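Local coordinates for RNA-binding protein 12 (Homo sapiens, PDB 2EK1) that probably binds RNA through its RNA recognition motif, at residues A[62-67]-A[71-76]. Sequence-based numbering, arbitrary orientation.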
loop_
_atom_site.group_PDB
_atom_site.type_symbol
_atom_site.label_atom_id
_atom_site.label_comp_id
_atom_site.label_asym_id
_atom_site.label_seq_id
_atom_site.Cartn_x
_atom_site.Cartn_y
_atom_site.Cartn_z
ATOM N N VAL A 62 3.040 3.602 -4.638
ATOM C CA VAL A 62 4.223 4.405 -4.455
ATOM C C VAL A 62 3.782 5.874 -4.778
ATOM O O VAL A 62 2.873 6.116 -5.613
ATOM C CB VAL A 62 5.253 3.805 -5.438
ATOM C CG1 VAL A 62 5.742 4.775 -6.375
ATOM C CG2 VAL A 62 6.299 2.981 -4.721
ATOM N N ALA A 63 4.388 6.842 -4.105
ATOM C CA ALA A 63 3.951 8.236 -4.317
ATOM C C ALA A 63 5.067 9.174 -4.742
ATOM O O ALA A 63 6.189 8.935 -4.488
ATOM C CB ALA A 63 3.268 8.779 -3.082
ATOM N N PHE A 64 4.667 10.268 -5.378
ATOM C CA PHE A 64 5.570 11.262 -5.893
ATOM C C PHE A 64 5.008 12.594 -5.392
ATOM O O PHE A 64 3.769 12.743 -5.132
ATOM C CB PHE A 64 5.517 11.241 -7.445
ATOM C CG PHE A 64 5.937 9.932 -8.040
ATOM C CD1 PHE A 64 7.266 9.718 -8.445
ATOM C CD2 PHE A 64 5.053 8.910 -8.142
ATOM C CE1 PHE A 64 7.676 8.509 -8.949
ATOM C CE2 PHE A 64 5.489 7.657 -8.665
ATOM C CZ PHE A 64 6.792 7.471 -9.064
ATOM N N GLU A 65 5.924 13.536 -5.313
ATOM C CA GLU A 65 5.627 14.872 -4.856
ATOM C C GLU A 65 4.614 15.626 -5.650
ATOM O O GLU A 65 3.873 16.382 -5.106
ATOM C CB GLU A 65 6.910 15.716 -4.731
ATOM C CG GLU A 65 7.948 15.158 -3.699
ATOM C CD GLU A 65 7.436 15.071 -2.267
ATOM O OE1 GLU A 65 8.258 14.905 -1.308
ATOM O OE2 GLU A 65 6.193 15.153 -2.058
ATOM N N SER A 66 4.568 15.416 -6.935
ATOM C CA SER A 66 3.592 16.131 -7.755
ATOM C C SER A 66 2.856 15.179 -8.725
ATOM O O SER A 66 3.317 14.030 -8.977
ATOM C CB SER A 66 4.317 17.196 -8.575
ATOM O OG SER A 66 5.253 16.568 -9.430
ATOM N N ARG A 67 1.709 15.641 -9.268
ATOM C CA ARG A 67 0.993 14.826 -10.246
ATOM C C ARG A 67 1.848 14.702 -11.505
ATOM O O ARG A 67 1.942 13.578 -12.072
ATOM C CB ARG A 67 -0.360 15.442 -10.640
ATOM C CG ARG A 67 -1.247 14.512 -11.441
ATOM C CD ARG A 67 -2.614 15.134 -11.688
ATOM N NE ARG A 67 -3.635 14.186 -12.159
ATOM C CZ ARG A 67 -4.275 13.298 -11.374
ATOM N NH1 ARG A 67 -3.987 13.240 -10.072
ATOM N NH2 ARG A 67 -5.230 12.490 -11.873
ATOM N N THR A 71 2.933 11.115 -13.329
ATOM C CA THR A 71 2.665 10.912 -14.744
ATOM C C THR A 71 3.873 10.579 -15.570
ATOM O O THR A 71 3.809 9.637 -16.352
ATOM C CB THR A 71 1.929 12.153 -15.313
ATOM O OG1 THR A 71 0.621 12.179 -14.726
ATOM C CG2 THR A 71 1.771 12.052 -16.781
ATOM N N ALA A 72 4.980 11.326 -15.389
ATOM C CA ALA A 72 6.186 11.057 -16.094
ATOM C C ALA A 72 6.732 9.697 -15.748
ATOM O O ALA A 72 7.209 8.976 -16.646
ATOM C CB ALA A 72 7.269 12.086 -15.798
ATOM N N ALA A 73 6.751 9.327 -14.440
ATOM C CA ALA A 73 7.240 7.957 -14.149
ATOM C C ALA A 73 6.424 6.911 -14.867
ATOM O O ALA A 73 6.976 5.965 -15.445
ATOM C CB ALA A 73 7.233 7.639 -12.618
ATOM N N VAL A 74 5.109 7.051 -14.816
ATOM C CA VAL A 74 4.264 6.079 -15.438
ATOM C C VAL A 74 4.534 5.963 -16.928
ATOM O O VAL A 74 4.594 4.846 -17.477
ATOM C CB VAL A 74 2.819 6.397 -15.086
ATOM C CG1 VAL A 74 1.828 5.584 -15.895
ATOM C CG2 VAL A 74 2.684 6.141 -13.556
ATOM N N ILE A 75 4.743 7.099 -17.595
ATOM C CA ILE A 75 5.054 7.015 -18.998
ATOM C C ILE A 75 6.378 6.386 -19.330
ATOM O O ILE A 75 6.446 5.440 -20.099
ATOM C CB ILE A 75 5.006 8.421 -19.680
ATOM C CG1 ILE A 75 3.545 8.910 -19.636
ATOM C CG2 ILE A 75 5.568 8.282 -21.120
ATOM C CD1 ILE A 75 3.347 10.382 -20.101
ATOM N N ASP A 76 7.429 6.849 -18.667
ATOM C CA ASP A 76 8.768 6.424 -18.997
ATOM C C ASP A 76 9.174 5.070 -18.478
ATOM O O ASP A 76 10.003 4.436 -19.136
ATOM C CB ASP A 76 9.810 7.449 -18.496
ATOM C CG ASP A 76 9.683 8.823 -19.189
ATOM O OD1 ASP A 76 10.233 9.785 -18.622
ATOM O OD2 ASP A 76 9.041 8.919 -20.271
#
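Arg-67 and Thr-71 are joined by the first-turn bond of helix 67-77: Thr-71 N donates to Arg-67 O at 2.9 Å, with an N-H...O angle of 171°. The same oxygen takes a second, weak bond from the Thr-71 hydroxyl, OG1 lying 3.3 Å from Arg-67 O. With OG1 anti to its own carbonyl carbon (chi1 -68°), the threonine turns the hydroxyl back toward the preceding helical turn. Two donors of one residue thus share a single carbonyl. Just ahead of them Ser-66 occupies the N-cap position; its OG is hydrogen-bonded to Glu-69 OE2 and its side chain also caps a backbone N of the first turn. This is the junction between the third strand of the RNA recognition motif, 59-64, and the second of its two helices, which packs against one face of the antiparallel sheet. Phe-64, the last residue of the strand, reaches across to the helix: its CZ comes to 3.6 Å from Ala-73 CB, and CE1 to 3.8 Å from Ala-73 CB. The methyl approaches the far end of the ring obliquely, and both residues are buried. With CG anti to the carbonyl carbon (chi1 -61°), the Phe-64 side chain also touches Val-41 and Ile-18. Val-74, next after Ala-73 in the helix, touches that same Ile-18 of strand 16-21.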